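PDB 5B7W: UPF0234 protein XC_3703 from Xanthomonas campestris pv. campestris, which binds the bacterial second messenger cyclic di-GMP and, as its effector, regulates virulence and biofilm formation. Local coordinates for residues E14-V19 against F39-G44; I47-P52 against Q92-K97; G72-C77 against E151-F156. One frame throughout, in Å; residues are numbered along the deposited sequence.

Contact 1: residues E14-V19 against F39-G44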
loop_
_atom_site.group_PDB
_atom_site.type_symbol
_atom_site.label_atom_id
_atom_site.label_comp_id
_atom_site.label_asym_id
_atom_site.label_seq_id
_atom_site.Cartn_x
_atom_site.Cartn_y
_atom_site.Cartn_z
ATOM N N GLU A 14 -10.749 5.053 -4.633
ATOM C CA GLU A 14 -9.626 5.966 -4.823
ATOM C C GLU A 14 -8.489 5.290 -5.576
ATOM O O GLU A 14 -7.785 5.935 -6.363
ATOM C CB GLU A 14 -9.142 6.496 -3.472
ATOM C CG GLU A 14 -10.171 7.329 -2.714
ATOM C CD GLU A 14 -10.342 8.737 -3.272
ATOM O OE1 GLU A 14 -9.920 8.998 -4.418
ATOM O OE2 GLU A 14 -10.904 9.589 -2.552
ATOM N N LEU A 15 -8.293 3.989 -5.350
ATOM C CA LEU A 15 -7.324 3.244 -6.147
ATOM C C LEU A 15 -7.718 3.247 -7.618
ATOM O O LEU A 15 -6.859 3.367 -8.499
ATOM C CB LEU A 15 -7.201 1.813 -5.623
ATOM C CG LEU A 15 -6.275 0.875 -6.402
ATOM C CD1 LEU A 15 -4.873 1.455 -6.504
ATOM C CD2 LEU A 15 -6.242 -0.503 -5.760
ATOM N N THR A 16 -9.017 3.130 -7.899
ATOM C CA THR A 16 -9.491 3.199 -9.277
ATOM C C THR A 16 -9.348 4.609 -9.838
ATOM O O THR A 16 -8.951 4.785 -10.996
ATOM C CB THR A 16 -10.948 2.738 -9.354
ATOM O OG1 THR A 16 -11.053 1.398 -8.857
ATOM C CG2 THR A 16 -11.450 2.781 -10.790
ATOM N N ASN A 17 -9.666 5.625 -9.032
ATOM C CA ASN A 17 -9.531 7.005 -9.489
ATOM C C ASN A 17 -8.086 7.336 -9.834
ATOM O O ASN A 17 -7.816 7.973 -10.859
ATOM C CB ASN A 17 -10.060 7.968 -8.427
ATOM C CG ASN A 17 -11.545 8.236 -8.569
ATOM O OD1 ASN A 17 -12.105 9.078 -7.865
ATOM N ND2 ASN A 17 -12.191 7.524 -9.484
ATOM N N ALA A 18 -7.141 6.904 -8.993
ATOM C CA ALA A 18 -5.735 7.209 -9.241
ATOM C C ALA A 18 -5.255 6.597 -10.552
ATOM O O ALA A 18 -4.500 7.228 -11.301
ATOM C CB ALA A 18 -4.878 6.718 -8.074
ATOM N N VAL A 19 -5.686 5.369 -10.849
ATOM C CA VAL A 19 -5.297 4.733 -12.104
ATOM C C VAL A 19 -5.936 5.450 -13.288
ATOM O O VAL A 19 -5.293 5.659 -14.323
ATOM C CB VAL A 19 -5.663 3.237 -12.081
ATOM C CG1 VAL A 19 -5.323 2.585 -13.415
ATOM C CG2 VAL A 19 -4.939 2.534 -10.943
ATOM N N PHE A 39 -1.890 2.249 -17.972
ATOM C CA PHE A 39 -2.020 1.596 -16.677
ATOM C C PHE A 39 -3.306 0.782 -16.681
ATOM O O PHE A 39 -4.355 1.281 -17.102
ATOM C CB PHE A 39 -2.074 2.606 -15.527
ATOM C CG PHE A 39 -0.921 3.566 -15.485
ATOM C CD1 PHE A 39 -0.962 4.749 -16.204
ATOM C CD2 PHE A 39 0.184 3.309 -14.690
ATOM C CE1 PHE A 39 0.086 5.645 -16.152
ATOM C CE2 PHE A 39 1.235 4.204 -14.633
ATOM C CZ PHE A 39 1.184 5.373 -15.365
ATOM N N GLU A 40 -3.233 -0.458 -16.204
ATOM C CA GLU A 40 -4.410 -1.311 -16.092
ATOM C C GLU A 40 -4.517 -1.820 -14.663
ATOM O O GLU A 40 -3.618 -2.517 -14.183
ATOM C CB GLU A 40 -4.351 -2.486 -17.070
ATOM C CG GLU A 40 -5.595 -3.361 -17.030
ATOM C CD GLU A 40 -5.295 -4.824 -17.279
ATOM O OE1 GLU A 40 -4.102 -5.185 -17.352
ATOM O OE2 GLU A 40 -6.254 -5.614 -17.395
ATOM N N LEU A 41 -5.613 -1.473 -13.993
ATOM C CA LEU A 41 -5.888 -1.994 -12.660
ATOM C C LEU A 41 -6.552 -3.361 -12.786
ATOM O O LEU A 41 -7.587 -3.496 -13.447
ATOM C CB LEU A 41 -6.777 -1.030 -11.879
ATOM C CG LEU A 41 -7.122 -1.478 -10.459
ATOM C CD1 LEU A 41 -5.851 -1.687 -9.651
ATOM C CD2 LEU A 41 -8.034 -0.466 -9.784
ATOM N N GLU A 42 -5.960 -4.369 -12.152
ATOM C CA GLU A 42 -6.378 -5.757 -12.303
ATOM C C GLU A 42 -6.865 -6.288 -10.963
ATOM O O GLU A 42 -6.099 -6.332 -9.994
ATOM C CB GLU A 42 -5.223 -6.606 -12.837
ATOM C CG GLU A 42 -5.507 -8.092 -12.924
ATOM C CD GLU A 42 -4.316 -8.867 -13.453
ATOM O OE1 GLU A 42 -3.756 -8.456 -14.491
ATOM O OE2 GLU A 42 -3.935 -9.879 -12.828
ATOM N N ASP A 43 -8.137 -6.685 -10.912
ATOM C CA ASP A 43 -8.765 -7.266 -9.725
ATOM C C ASP A 43 -8.662 -6.360 -8.503
ATOM O O ASP A 43 -8.743 -6.836 -7.366
ATOM C CB ASP A 43 -8.173 -8.645 -9.404
ATOM C CG ASP A 43 -8.390 -9.648 -10.519
ATOM O OD1 ASP A 43 -9.385 -9.510 -11.261
ATOM O OD2 ASP A 43 -7.565 -10.576 -10.653
ATOM N N GLY A 44 -8.487 -5.056 -8.712
ATOM C CA GLY A 44 -8.314 -4.140 -7.602
ATOM C C GLY A 44 -7.086 -4.401 -6.761
ATOM O O GLY A 44 -7.021 -3.946 -5.616
#
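Leu41 projects from its strand toward one turn of the helix, where it meets Leu15, Thr16 and Val19. Its CG stands anti to the backbone N (chi1 -180°), which carries the two methyl groups out toward the helix. Leu15 touches both of them, Leu15 CG lying 4.0 Å from Leu41 CD2 and Leu15 CD2 4.1 Å from Leu41 CD1. The CD2 methyl also reaches the Thr16 hydroxyl, with Leu41 CD2 3.7 Å from Thr16 OG1. That hydroxyl is hydrogen-bonded to the carbonyl of Lys12 one turn earlier, and its contact with Leu41 is van der Waals. Closer to the backbone, Leu41 CB is 4.1 Å from Val19 CG2, the two side chains crossing at about a right angle.

Val19 spreads its methyls over two strand residues. While CG2 lies on Leu41, Val19 CG1 comes 3.9 Å from Phe39 CB. Phe39 gives only the root of its side chain to this pairing: with CG anti to the carbonyl carbon (chi1 -55°), the ring leads away to touch Ala22 and Leu26 of helix 12-26 and Met60 and Leu64 of helix 54-70. At the other end, Leu15 CD2 sits 3.5 Å from Gly44 O, so its methyl packs on the backbone of the turn that follows the strand.

Leu15 and Val19 are four residues apart and point the same way, toward the strand. Over these segments the helix and strand axes come within 9.0 Å at closest approach and run nearly antiparallel, at 162°. Such an apolar helix stripe laid along an edge strand is the alpha/beta layering of an RRM-like domain, here domain II, whose two helices cover one side of its four-stranded antiparallel sheet.

Contact 2: residues I47-P52 against Q92-K97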
loop_
_atom_site.group_PDB
_atom_site.type_symbol
_atom_site.label_atom_id
_atom_site.label_comp_id
_atom_site.label_asym_id
_atom_site.label_seq_id
_atom_site.Cartn_x
_atom_site.Cartn_y
_atom_site.Cartn_z
ATOM N N ILE A 47 -1.582 -3.386 -10.591
ATOM C CA ILE A 47 -1.506 -2.330 -11.591
ATOM C C ILE A 47 -0.447 -2.742 -12.603
ATOM O O ILE A 47 0.741 -2.837 -12.270
ATOM C CB ILE A 47 -1.175 -0.967 -10.970
ATOM C CG1 ILE A 47 -2.260 -0.550 -9.976
ATOM C CG2 ILE A 47 -1.015 0.085 -12.058
ATOM C CD1 ILE A 47 -1.999 0.788 -9.321
ATOM N N ASN A 48 -0.871 -2.992 -13.837
ATOM C CA ASN A 48 0.043 -3.378 -14.904
ATOM C C ASN A 48 0.464 -2.138 -15.682
ATOM O O ASN A 48 -0.382 -1.434 -16.244
ATOM C CB ASN A 48 -0.606 -4.406 -15.830
ATOM C CG ASN A 48 -0.653 -5.791 -15.216
ATOM O OD1 ASN A 48 0.362 -6.312 -14.754
ATOM N ND2 ASN A 48 -1.835 -6.396 -15.207
ATOM N N GLN A 49 1.765 -1.867 -15.701
ATOM C CA GLN A 49 2.335 -0.788 -16.492
ATOM C C GLN A 49 2.949 -1.367 -17.757
ATOM O O GLN A 49 3.604 -2.413 -17.716
ATOM C CB GLN A 49 3.398 -0.022 -15.700
ATOM C CG GLN A 49 3.011 0.292 -14.264
ATOM C CD GLN A 49 4.018 1.198 -13.577
ATOM O OE1 GLN A 49 3.713 2.344 -13.244
ATOM N NE2 GLN A 49 5.226 0.690 -13.368
ATOM N N SER A 50 2.732 -0.689 -18.881
ATOM C CA SER A 50 3.253 -1.143 -20.163
ATOM C C SER A 50 3.630 0.060 -21.008
ATOM O O SER A 50 2.852 1.013 -21.123
ATOM C CB SER A 50 2.231 -2.014 -20.903
ATOM O OG SER A 50 1.033 -1.300 -21.148
ATOM N N ALA A 51 4.823 0.019 -21.597
ATOM C CA ALA A 51 5.324 1.087 -22.425
ATOM C C ALA A 51 6.317 0.503 -23.418
ATOM O O ALA A 51 6.731 -0.662 -23.264
ATOM C CB ALA A 51 5.986 2.192 -21.588
ATOM N N PRO A 52 6.699 1.247 -24.448
ATOM C CA PRO A 52 7.703 0.724 -25.390
ATOM C C PRO A 52 9.058 0.441 -24.762
ATOM O O PRO A 52 9.737 -0.498 -25.196
ATOM C CB PRO A 52 7.796 1.828 -26.451
ATOM C CG PRO A 52 6.460 2.474 -26.427
ATOM C CD PRO A 52 6.014 2.439 -24.991
ATOM N N GLN A 92 5.516 -4.091 -16.502
ATOM C CA GLN A 92 5.858 -4.243 -15.094
ATOM C C GLN A 92 4.585 -4.375 -14.274
ATOM O O GLN A 92 3.636 -3.611 -14.467
ATOM C CB GLN A 92 6.690 -3.058 -14.590
ATOM C CG GLN A 92 7.231 -3.248 -13.182
ATOM C CD GLN A 92 7.972 -2.030 -12.673
ATOM O OE1 GLN A 92 7.719 -0.907 -13.110
ATOM N NE2 GLN A 92 8.899 -2.245 -11.747
ATOM N N LYS A 93 4.580 -5.340 -13.362
ATOM C CA LYS A 93 3.453 -5.592 -12.476
ATOM C C LYS A 93 3.708 -4.933 -11.127
ATOM O O LYS A 93 4.743 -5.178 -10.496
ATOM C CB LYS A 93 3.233 -7.097 -12.305
ATOM C CG LYS A 93 2.394 -7.484 -11.103
ATOM C CD LYS A 93 2.197 -8.990 -11.045
ATOM C CE LYS A 93 1.368 -9.396 -9.839
ATOM N NZ LYS A 93 1.017 -10.843 -9.868
ATOM N N VAL A 94 2.773 -4.094 -10.692
ATOM C CA VAL A 94 2.852 -3.412 -9.405
ATOM C C VAL A 94 1.710 -3.933 -8.544
ATOM O O VAL A 94 0.533 -3.715 -8.855
ATOM C CB VAL A 94 2.781 -1.887 -9.558
ATOM C CG1 VAL A 94 3.022 -1.208 -8.216
ATOM C CG2 VAL A 94 3.787 -1.410 -10.592
ATOM N N THR A 95 2.055 -4.624 -7.460
ATOM C CA THR A 95 1.065 -5.170 -6.542
ATOM C C THR A 95 0.721 -4.123 -5.490
ATOM O O THR A 95 1.604 -3.647 -4.768
ATOM C CB THR A 95 1.580 -6.445 -5.875
ATOM O OG1 THR A 95 1.765 -7.466 -6.864
ATOM C CG2 THR A 95 0.591 -6.935 -4.824
ATOM N N VAL A 96 -0.558 -3.760 -5.413
ATOM C CA VAL A 96 -1.040 -2.874 -4.361
ATOM C C VAL A 96 -1.298 -3.717 -3.121
ATOM O O VAL A 96 -2.374 -4.304 -2.967
ATOM C CB VAL A 96 -2.304 -2.111 -4.801
ATOM C CG1 VAL A 96 -2.742 -1.139 -3.717
ATOM C CG2 VAL A 96 -2.049 -1.377 -6.108
ATOM N N LYS A 97 -0.304 -3.793 -2.237
ATOM C CA LYS A 97 -0.394 -4.664 -1.073
ATOM C C LYS A 97 -1.467 -4.168 -0.112
ATOM O O LYS A 97 -1.522 -2.979 0.220
ATOM C CB LYS A 97 0.956 -4.742 -0.362
ATOM C CG LYS A 97 2.070 -5.360 -1.195
ATOM C CD LYS A 97 3.404 -5.298 -0.464
ATOM C CE LYS A 97 3.755 -3.875 -0.057
ATOM N NZ LYS A 97 5.053 -3.803 0.671
#
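The two inner strands of the domain II sheet are joined here as an antiparallel ladder, with Ile47 opposite Val94, Asn48 opposite Lys93 and Gln49 opposite Gln92. The first and last are hydrogen-bonded pairs, each closed by two backbone bonds. Ile47 N reaches Val94 O at 2.8 Å with an almost straight N-H...O angle of 177°, and Val94 N returns a bond to Ile47 O at 2.9 Å. Gln49 N and Gln92 O are likewise 2.8 Å apart, matched by the bond from Gln92 N to Gln49 O.

Ile47, Gln49, Gln92 and Val94 send their side chains to the face that, in this RRM-like fold, the helices cover, whereas Asn48 and Lys93 occupy the other. On the covered face, with CD1 anti along the chain (chi2 180°), Ile47 reaches Val96, Ile47 CD1 lying 3.9 Å from Val96 CG2. Gln49 and Gln92 rise side by side, pointing the same way, with their amide planes 37° apart. Both residues are buried, and each amide nitrogen has an acceptor beyond the pair: Gln49 NE2 bonds to Thr61 OG1 of helix 54-70, and Gln92 NE2 to Gly81 O of the neighbouring strand. Val94 CG2 lies 3.8 Å from Gln49 NE2, a methyl set against the amide. On the opposite face, Asn48 OD1 approaches Lys93 CB to 3.9 Å, while the extended lysine chain carries its ammonium group away.

Contact 3: residues G72-C77 against E151-F156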
loop_
_atom_site.group_PDB
_atom_site.type_symbol
_atom_site.label_atom_id
_atom_site.label_comp_id
_atom_site.label_asym_id
_atom_site.label_seq_id
_atom_site.Cartn_x
_atom_site.Cartn_y
_atom_site.Cartn_z
ATOM N N GLY A 72 -4.639 10.200 -1.514
ATOM C CA GLY A 72 -4.485 9.852 -0.115
ATOM C C GLY A 72 -3.942 8.471 0.164
ATOM O O GLY A 72 -4.072 7.987 1.293
ATOM N N ILE A 73 -3.327 7.821 -0.818
ATOM C CA ILE A 73 -2.830 6.458 -0.663
ATOM C C ILE A 73 -1.337 6.502 -0.377
ATOM O O ILE A 73 -0.569 7.121 -1.125
ATOM C CB ILE A 73 -3.130 5.611 -1.911
ATOM C CG1 ILE A 73 -4.638 5.548 -2.152
ATOM C CG2 ILE A 73 -2.550 4.213 -1.757
ATOM C CD1 ILE A 73 -5.023 4.927 -3.474
ATOM N N ASP A 74 -0.925 5.850 0.710
ATOM C CA ASP A 74 0.491 5.699 1.028
ATOM C C ASP A 74 1.116 4.729 0.031
ATOM O O ASP A 74 0.804 3.534 0.037
ATOM C CB ASP A 74 0.654 5.199 2.460
ATOM C CG ASP A 74 2.092 5.256 2.945
ATOM O OD1 ASP A 74 3.022 5.238 2.111
ATOM O OD2 ASP A 74 2.292 5.322 4.175
ATOM N N VAL A 75 2.013 5.237 -0.823
ATOM C CA VAL A 75 2.573 4.430 -1.906
ATOM C C VAL A 75 3.572 3.392 -1.423
ATOM O O VAL A 75 4.118 2.648 -2.247
ATOM C CB VAL A 75 3.252 5.310 -2.975
ATOM C CG1 VAL A 75 2.215 6.121 -3.736
ATOM C CG2 VAL A 75 4.285 6.221 -2.333
ATOM N N ARG A 76 3.837 3.317 -0.118
ATOM C CA ARG A 76 4.659 2.227 0.391
ATOM C C ARG A 76 3.944 0.885 0.310
ATOM O O ARG A 76 4.591 -0.153 0.480
ATOM C CB ARG A 76 5.090 2.513 1.831
ATOM C CG ARG A 76 6.224 3.524 1.943
ATOM C CD ARG A 76 6.609 3.818 3.392
ATOM N NE ARG A 76 5.516 4.412 4.157
ATOM C CZ ARG A 76 4.858 3.788 5.129
ATOM N NH1 ARG A 76 5.184 2.547 5.462
ATOM N NH2 ARG A 76 3.876 4.407 5.773
ATOM N N CYS A 77 2.633 0.887 0.051
ATOM C CA CYS A 77 1.896 -0.340 -0.216
ATOM C C CYS A 77 2.216 -0.930 -1.582
ATOM O O CYS A 77 1.749 -2.031 -1.885
ATOM C CB CYS A 77 0.391 -0.080 -0.115
ATOM S SG CYS A 77 -0.284 0.920 -1.469
ATOM N N GLU A 151 7.284 -2.307 6.267
ATOM C CA GLU A 151 7.093 -2.406 4.825
ATOM C C GLU A 151 5.643 -2.213 4.403
ATOM O O GLU A 151 5.311 -2.468 3.240
ATOM C CB GLU A 151 7.597 -3.764 4.327
ATOM C CG GLU A 151 6.912 -4.955 4.981
ATOM C CD GLU A 151 7.480 -6.281 4.521
ATOM O OE1 GLU A 151 8.160 -6.950 5.329
ATOM O OE2 GLU A 151 7.251 -6.655 3.351
ATOM N N LEU A 152 4.774 -1.777 5.316
ATOM C CA LEU A 152 3.363 -1.601 5.016
ATOM C C LEU A 152 2.800 -0.336 5.652
ATOM O O LEU A 152 3.127 -0.017 6.804
ATOM C CB LEU A 152 2.511 -2.785 5.492
ATOM C CG LEU A 152 2.166 -3.911 4.516
ATOM C CD1 LEU A 152 3.260 -4.955 4.461
ATOM C CD2 LEU A 152 0.831 -4.563 4.864
ATOM N N PRO A 153 1.938 0.376 4.932
ATOM C CA PRO A 153 1.163 1.445 5.571
ATOM C C PRO A 153 0.178 0.861 6.571
ATOM O O PRO A 153 -0.470 -0.155 6.314
ATOM C CB PRO A 153 0.437 2.111 4.393
ATOM C CG PRO A 153 1.185 1.661 3.167
ATOM C CD PRO A 153 1.680 0.291 3.489
ATOM N N LEU A 154 0.075 1.516 7.724
ATOM C CA LEU A 154 -0.786 1.062 8.807
ATOM C C LEU A 154 -1.862 2.102 9.080
ATOM O O LEU A 154 -1.567 3.298 9.170
ATOM C CB LEU A 154 0.017 0.797 10.083
ATOM C CG LEU A 154 1.094 -0.288 10.020
ATOM C CD1 LEU A 154 1.738 -0.477 11.385
ATOM C CD2 LEU A 154 0.510 -1.597 9.510
ATOM N N GLN A 155 -3.103 1.642 9.203
ATOM C CA GLN A 155 -4.203 2.443 9.714
ATOM C C GLN A 155 -4.792 1.746 10.933
ATOM O O GLN A 155 -4.482 0.587 11.224
ATOM C CB GLN A 155 -5.282 2.670 8.646
ATOM C CG GLN A 155 -4.756 3.215 7.329
ATOM C CD GLN A 155 -4.408 2.115 6.349
ATOM O OE1 GLN A 155 -5.203 1.204 6.114
ATOM N NE2 GLN A 155 -3.214 2.190 5.775
ATOM N N PHE A 156 -5.648 2.464 11.654
ATOM C CA PHE A 156 -6.199 1.962 12.905
ATOM C C PHE A 156 -7.667 2.344 12.994
ATOM O O PHE A 156 -8.021 3.509 12.787
ATOM C CB PHE A 156 -5.423 2.521 14.105
ATOM C CG PHE A 156 -3.929 2.472 13.938
ATOM C CD1 PHE A 156 -3.214 1.347 14.314
ATOM C CD2 PHE A 156 -3.242 3.545 13.393
ATOM C CE1 PHE A 156 -1.843 1.298 14.156
ATOM C CE2 PHE A 156 -1.873 3.500 13.232
ATOM C CZ PHE A 156 -1.171 2.376 13.613
#
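Pro153 supplies the apolar part of this contact, its ring resting on the short turn formed by Asp74 to Cys77. CG makes the closest approach of the ring: Pro153 CG lies 3.5 Å from Cys77 N and 3.8 Å from Cys77 CB. The ring also touches the stem of the aspartate, with Asp74 CB 3.6 Å from Pro153 CG, the two side chains crossing at a slant.

The polar interactions lie mainly within the turn itself. With CG anti to the backbone N (chi1 -170°), the Asp74 carboxylate is placed to accept from Arg76 N, two residues on; Arg76 N donates to Asp74 OD1 at 3.1 Å, meeting the oxygen from above the carboxylate plane. This closes an Asx turn. Asp74 OD2 and Arg76 NH2 are modelled implausibly close for a salt bridge, so that pairing is doubtful in detail. The backbone bond from Cys77 N to Asp74 O secures the 3-10 turn.

Across the contact the polar approaches are longer. A bend in the Arg76 chain (chi3 -62°) turns an edge of the guanidinium toward the Leu152 carbonyl, Arg76 NH1 standing 3.6 Å from Leu152 O. Lys97 adds a tie, donating from NZ to Glu151 O.

An Asx turn after helix 54-70 thus meets the segment leading into strand 155-160, an interface between the two RRM-like domains of a YajQ-family protein.

After strand 3-7, which belongs to domain I, the chain enters domain II, where strand 38-42 returns along helix 12-26 and contact 1 closes the first loop. The hairpin to strand 46-51 then opens contact 2, which closes only at 92-97, after the chain has passed through helix 54-70 and strand 78-85. Contacts 1 and 2 are therefore in series and share a sheet, joined by the backbone pairing of Glu40 with Asn48. Contact 3 starts inside the loop of contact 2 and ends beyond it, so the two cross. Contacts 1 and 2 build domain II; contact 3 ties it to domain I. Contacts 2 and 3 meet where Lys97 N bonds to Cys77 O.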